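Local coordinates for type VI immunity protein Atu4351 (Agrobacterium fabrum, PDB 6ITW), which probably protects its own cell by neutralising the cognate toxic effector of the type VI secretion system, as an immunity protein does, at residues N34-T39 with I130-A135; D42-A47 with F57-P62. All blocks are in the same frame, centred on the assembly; numbering follows the deposited sequence.

Overall arrangement
Both contacts involve helix 38-47 of the GAD-like domain, one at its start and the other midway along it. Contact 1 joins the N-terminal end to helix 128-137, which lies much later in the chain; contact 2 packs the middle of the helix, through Phe43 and Ile44, against strand 57-59 of the mixed sheet and is nested within the loop that contact 1 closes. Their centres are about 12 Å apart. Tyr40 touches Leu132 of contact 1 and Phe59 of contact 2, while Tyr8 reaches Leu132 and stacks on Phe43, so the two buried patches share aromatic neighbours. On the helix itself, Glu38 OE2 lies 4.0 Å from Arg45 NH2, a packing approach between the two contacts.

Contact 1 of 2, residues N34-T39 with I130-A135; sequences NRIPET and INLGIA
The N-cap of helix 38-47 meets helix 128-137 here: Pro37, in the cap position, and Ile36 just before it pack against Leu132. The meeting is wholly apolar and small, burying 89 Å² between the two segments. One methyl of Leu132 does the touching on its side. CD2 lies 4.0 Å from Pro37 CD, the ring carbon bonded to the proline nitrogen, and 4.2 Å from Ile36 CG2, the short branch of that isoleucine. Leu132 extends its branched end across the gap because CG stands anti to the backbone N (chi1 -171°), and it crosses the pyrrolidine ring at about a right angle. Proline is well tolerated at the cap position, since the helix's own hydrogen bonds need no N-H from that residue, and its ring turns CD to Leu132. Leucine and the proline ring together bridge the 7.9 Å between Pro37 CA and Leu132 CA. Trp98 of strand 94-99 touches both Pro37 and Leu132, and Leu87 of strand 84-90 touches Ile36 and Leu132, so the sheet lines this junction. Nearby, Thr39 OG1 is hydrogen-bonded to Asp129 OD2, giving the two helices a polar tie as well. With methyl and methylene carbons alone meeting between the segments, the contact depends on shape and exclusion of water, without the directional demand of a hydrogen bond.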
loop_
_atom_site.group_PDB
_atom_site.type_symbol
_atom_site.label_atom_id
_atom_site.label_comp_id
_atom_site.label_asym_id
_atom_site.label_seq_id
_atom_site.Cartn_x
_atom_site.Cartn_y
_atom_site.Cartn_z
ATOM N N ASN A 34 -20.626 0.498 0.941
ATOM C CA ASN A 34 -20.714 -0.464 -0.159
ATOM C C ASN A 34 -19.548 -0.372 -1.138
ATOM O O ASN A 34 -19.558 -1.044 -2.172
ATOM C CB ASN A 34 -22.029 -0.335 -0.928
ATOM C CG ASN A 34 -23.222 -0.679 -0.084
ATOM O OD1 ASN A 34 -24.127 0.139 0.081
ATOM N ND2 ASN A 34 -23.229 -1.892 0.473
ATOM N N ARG A 35 -18.533 0.432 -0.842
ATOM C CA ARG A 35 -17.329 0.433 -1.652
ATOM C C ARG A 35 -16.125 -0.168 -0.940
ATOM O O ARG A 35 -15.226 -0.681 -1.613
ATOM C CB ARG A 35 -17.028 1.861 -2.132
ATOM C CG ARG A 35 -17.896 2.221 -3.335
ATOM C CD ARG A 35 -18.247 3.680 -3.425
ATOM N NE ARG A 35 -17.079 4.542 -3.342
ATOM C CZ ARG A 35 -17.111 5.844 -3.605
ATOM N NH1 ARG A 35 -18.254 6.411 -3.977
ATOM N NH2 ARG A 35 -16.007 6.575 -3.500
ATOM N N ILE A 36 -16.107 -0.155 0.391
ATOM C CA ILE A 36 -15.095 -0.829 1.202
ATOM C C ILE A 36 -15.869 -1.660 2.216
ATOM O O ILE A 36 -16.862 -1.160 2.765
ATOM C CB ILE A 36 -14.162 0.181 1.892
ATOM C CG1 ILE A 36 -13.471 1.088 0.857
ATOM C CG2 ILE A 36 -13.152 -0.536 2.786
ATOM C CD1 ILE A 36 -12.608 2.191 1.480
ATOM N N PRO A 37 -15.482 -2.910 2.491
ATOM C CA PRO A 37 -16.276 -3.750 3.416
ATOM C C PRO A 37 -16.499 -3.069 4.766
ATOM O O PRO A 37 -15.602 -2.421 5.313
ATOM C CB PRO A 37 -15.425 -5.017 3.567
ATOM C CG PRO A 37 -14.592 -5.076 2.290
ATOM C CD PRO A 37 -14.338 -3.636 1.898
ATOM N N GLU A 38 -17.712 -3.235 5.313
ATOM C CA GLU A 38 -18.071 -2.520 6.542
ATOM C C GLU A 38 -17.270 -2.983 7.749
ATOM O O GLU A 38 -17.017 -2.176 8.653
ATOM C CB GLU A 38 -19.566 -2.658 6.856
ATOM C CG GLU A 38 -20.273 -1.305 6.899
ATOM C CD GLU A 38 -19.829 -0.407 8.065
ATOM O OE1 GLU A 38 -19.772 -0.889 9.221
ATOM O OE2 GLU A 38 -19.552 0.793 7.828
ATOM N N THR A 39 -16.891 -4.266 7.813
ATOM C CA THR A 39 -16.069 -4.705 8.934
ATOM C C THR A 39 -14.757 -3.932 8.983
ATOM O O THR A 39 -14.284 -3.572 10.062
ATOM C CB THR A 39 -15.809 -6.211 8.859
ATOM O OG1 THR A 39 -15.150 -6.545 7.627
ATOM C CG2 THR A 39 -17.122 -6.975 8.980
ATOM N N ILE A 130 -13.460 -11.110 4.621
ATOM C CA ILE A 130 -12.366 -12.005 4.988
ATOM C C ILE A 130 -11.099 -11.669 4.203
ATOM O O ILE A 130 -9.990 -11.710 4.746
ATOM C CB ILE A 130 -12.817 -13.459 4.755
ATOM C CG1 ILE A 130 -13.912 -13.836 5.755
ATOM C CG2 ILE A 130 -11.645 -14.429 4.804
ATOM C CD1 ILE A 130 -14.712 -15.078 5.342
ATOM N N ASN A 131 -11.248 -11.344 2.915
ATOM C CA ASN A 131 -10.108 -11.026 2.056
ATOM C C ASN A 131 -9.350 -9.814 2.581
ATOM O O ASN A 131 -8.120 -9.840 2.708
ATOM C CB ASN A 131 -10.594 -10.770 0.618
ATOM C CG ASN A 131 -9.443 -10.484 -0.360
ATOM O OD1 ASN A 131 -9.088 -9.328 -0.607
ATOM N ND2 ASN A 131 -8.871 -11.538 -0.924
ATOM N N LEU A 132 -10.069 -8.730 2.878
ATOM C CA LEU A 132 -9.413 -7.565 3.453
ATOM C C LEU A 132 -8.845 -7.889 4.824
ATOM O O LEU A 132 -7.774 -7.393 5.188
ATOM C CB LEU A 132 -10.387 -6.394 3.532
ATOM C CG LEU A 132 -9.777 -5.043 3.912
ATOM C CD1 LEU A 132 -8.365 -4.839 3.307
ATOM C CD2 LEU A 132 -10.716 -3.935 3.472
ATOM N N GLY A 133 -9.547 -8.727 5.597
ATOM C CA GLY A 133 -9.048 -9.104 6.909
ATOM C C GLY A 133 -7.752 -9.884 6.830
ATOM O O GLY A 133 -6.848 -9.706 7.652
ATOM N N ILE A 134 -7.634 -10.753 5.831
ATOM C CA ILE A 134 -6.383 -11.474 5.655
ATOM C C ILE A 134 -5.265 -10.505 5.291
ATOM O O ILE A 134 -4.157 -10.580 5.841
ATOM C CB ILE A 134 -6.556 -12.591 4.609
ATOM C CG1 ILE A 134 -7.422 -13.712 5.204
ATOM C CG2 ILE A 134 -5.187 -13.118 4.143
ATOM C CD1 ILE A 134 -7.918 -14.710 4.198
ATOM N N ALA A 135 -5.539 -9.565 4.379
ATOM C CA ALA A 135 -4.503 -8.621 3.977
ATOM C C ALA A 135 -3.996 -7.829 5.177
ATOM O O ALA A 135 -2.790 -7.605 5.307
ATOM C CB ALA A 135 -5.018 -7.678 2.880
#

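Contact 2 of 2, residues D42-A47 with F57-P62; sequences DFIRHA and FQFCNP
Phe43 and Ile44 press on Phe59, the helix-on-sheet packing by which helix 38-47 of the GAD-like domain lies against strand 57-59. The tight part is an aromatic and aliphatic cluster. Phe43 and Phe59 form an offset edge-to-face pair, with the rim of Phe43 turned toward Phe59, centroids 5.9 Å apart and planes at 64°. Their closest atoms are Phe43 CE2 and Phe59 CZ, 3.9 Å apart, the latter lying close to the plane of the Phe43 ring. This reach follows from Phe43 CG being anti to the backbone N (chi1 172°). Branching at CB limits the rotation of Ile44, yet its CG1 arm carries CD1 to 4.2 Å from Phe59 CD2, a methyl packed beside the ring. Phe57 CE2, in the same strand, sits over the centre of one face of Phe59, 3.6 Å above its plane. Tyr8, from elsewhere in the chain, stacks on Phe43. Phenylalanine fits such a site because it offers broad apolar surface with no polar atom to satisfy.

The other side of the helix, with Asp42, Arg45 and His46, faces more toward solvent and makes no contact with 57-62; polar bonds take over there. Arg45, whose NE also pairs with Glu26, forms a salt bridge from NH1 to Asp42 OD1 at 2.7 Å. Asp42 O accepts from both His46 N and His46 ND1, which approach from opposite faces of its carbonyl plane, the ND1 bond measuring 3.3 Å.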
loop_
_atom_site.group_PDB
_atom_site.type_symbol
_atom_site.label_atom_id
_atom_site.label_comp_id
_atom_site.label_asym_id
_atom_site.label_seq_id
_atom_site.Cartn_x
_atom_site.Cartn_y
_atom_site.Cartn_z
ATOM N N ASP A 42 -15.638 -0.237 10.130
ATOM C CA ASP A 42 -15.934 -0.167 11.553
ATOM C C ASP A 42 -14.665 -0.301 12.393
ATOM O O ASP A 42 -14.502 0.404 13.397
ATOM C CB ASP A 42 -16.963 -1.233 11.932
ATOM C CG ASP A 42 -17.588 -0.956 13.298
ATOM O OD1 ASP A 42 -17.999 0.211 13.526
ATOM O OD2 ASP A 42 -17.648 -1.883 14.143
ATOM N N PHE A 43 -13.751 -1.188 11.994
ATOM C CA PHE A 43 -12.422 -1.216 12.604
ATOM C C PHE A 43 -11.785 0.183 12.629
ATOM O O PHE A 43 -11.352 0.668 13.686
ATOM C CB PHE A 43 -11.544 -2.222 11.856
ATOM C CG PHE A 43 -10.109 -2.205 12.275
ATOM C CD1 PHE A 43 -9.737 -2.641 13.543
ATOM C CD2 PHE A 43 -9.125 -1.745 11.405
ATOM C CE1 PHE A 43 -8.396 -2.629 13.937
ATOM C CE2 PHE A 43 -7.781 -1.741 11.773
ATOM C CZ PHE A 43 -7.413 -2.181 13.043
ATOM N N ILE A 44 -11.776 0.874 11.484
ATOM C CA ILE A 44 -11.184 2.211 11.425
ATOM C C ILE A 44 -11.968 3.203 12.283
ATOM O O ILE A 44 -11.387 4.090 12.933
ATOM C CB ILE A 44 -11.101 2.679 9.965
ATOM C CG1 ILE A 44 -10.159 1.764 9.197
ATOM C CG2 ILE A 44 -10.652 4.133 9.899
ATOM C CD1 ILE A 44 -8.818 1.601 9.846
ATOM N N ARG A 45 -13.299 3.092 12.275
ATOM C CA ARG A 45 -14.120 3.972 13.104
ATOM C C ARG A 45 -13.703 3.891 14.570
ATOM O O ARG A 45 -13.645 4.907 15.270
ATOM C CB ARG A 45 -15.600 3.606 12.944
ATOM C CG ARG A 45 -16.541 4.387 13.857
ATOM C CD ARG A 45 -17.998 3.870 13.768
ATOM N NE ARG A 45 -18.607 4.253 12.502
ATOM C CZ ARG A 45 -18.908 3.406 11.524
ATOM N NH1 ARG A 45 -18.674 2.106 11.661
ATOM N NH2 ARG A 45 -19.441 3.865 10.402
ATOM N N HIS A 46 -13.380 2.688 15.039
ATOM C CA HIS A 46 -12.960 2.496 16.417
ATOM C C HIS A 46 -11.492 2.849 16.626
ATOM O O HIS A 46 -11.152 3.637 17.520
ATOM C CB HIS A 46 -13.220 1.050 16.818
ATOM C CG HIS A 46 -14.616 0.811 17.288
ATOM N ND1 HIS A 46 -15.601 0.301 16.469
ATOM C CD2 HIS A 46 -15.200 1.030 18.491
ATOM C CE1 HIS A 46 -16.729 0.207 17.150
ATOM N NE2 HIS A 46 -16.511 0.639 18.379
ATOM N N ALA A 47 -10.601 2.263 15.828
ATOM C CA ALA A 47 -9.180 2.398 16.117
ATOM C C ALA A 47 -8.570 3.660 15.528
ATOM O O ALA A 47 -7.465 4.031 15.929
ATOM C CB ALA A 47 -8.414 1.166 15.620
ATOM N N PHE A 57 4.091 -0.405 8.966
ATOM C CA PHE A 57 2.842 -0.202 8.244
ATOM C C PHE A 57 2.085 0.921 8.944
ATOM O O PHE A 57 2.186 1.090 10.157
ATOM C CB PHE A 57 2.001 -1.493 8.180
ATOM C CG PHE A 57 0.708 -1.359 7.381
ATOM C CD1 PHE A 57 0.681 -1.592 6.004
ATOM C CD2 PHE A 57 -0.484 -1.020 8.015
ATOM C CE1 PHE A 57 -0.512 -1.488 5.281
ATOM C CE2 PHE A 57 -1.673 -0.898 7.305
ATOM C CZ PHE A 57 -1.692 -1.133 5.935
ATOM N N GLN A 58 1.364 1.714 8.172
ATOM C CA GLN A 58 0.510 2.747 8.726
ATOM C C GLN A 58 -0.758 2.788 7.895
ATOM O O GLN A 58 -0.728 2.484 6.701
ATOM C CB GLN A 58 1.177 4.124 8.724
ATOM C CG GLN A 58 1.474 4.666 7.344
ATOM C CD GLN A 58 2.355 5.890 7.390
ATOM O OE1 GLN A 58 1.863 7.022 7.355
ATOM N NE2 GLN A 58 3.680 5.675 7.474
ATOM N N PHE A 59 -1.873 3.135 8.537
ATOM C CA PHE A 59 -3.133 3.289 7.828
ATOM C C PHE A 59 -3.273 4.733 7.394
ATOM O O PHE A 59 -2.706 5.647 8.011
ATOM C CB PHE A 59 -4.329 2.903 8.699
ATOM C CG PHE A 59 -4.393 1.453 9.038
ATOM C CD1 PHE A 59 -3.738 0.957 10.174
ATOM C CD2 PHE A 59 -5.113 0.573 8.237
ATOM C CE1 PHE A 59 -3.794 -0.412 10.500
ATOM C CE2 PHE A 59 -5.173 -0.789 8.556
ATOM C CZ PHE A 59 -4.515 -1.275 9.697
ATOM N N CYS A 60 -4.033 4.931 6.321
ATOM C CA CYS A 60 -4.216 6.258 5.758
ATOM C C CYS A 60 -5.674 6.451 5.374
ATOM O O CYS A 60 -6.410 5.491 5.127
ATOM C CB CYS A 60 -3.309 6.489 4.530
ATOM S SG CYS A 60 -3.677 5.428 3.075
ATOM N N ASN A 61 -6.078 7.713 5.316
ATOM C CA ASN A 61 -7.401 8.065 4.832
ATOM C C ASN A 61 -7.441 7.969 3.310
ATOM O O ASN A 61 -6.748 8.739 2.640
ATOM C CB ASN A 61 -7.763 9.473 5.311
ATOM C CG ASN A 61 -9.214 9.830 5.048
ATOM O OD1 ASN A 61 -9.779 9.486 3.995
ATOM N ND2 ASN A 61 -9.835 10.514 6.014
ATOM N N PRO A 62 -8.236 7.054 2.729
ATOM C CA PRO A 62 -8.260 6.919 1.255
ATOM C C PRO A 62 -8.554 8.214 0.539
ATOM O O PRO A 62 -8.059 8.441 -0.571
ATOM C CB PRO A 62 -9.383 5.905 0.991
ATOM C CG PRO A 62 -9.744 5.334 2.314
ATOM C CD PRO A 62 -9.290 6.262 3.376
#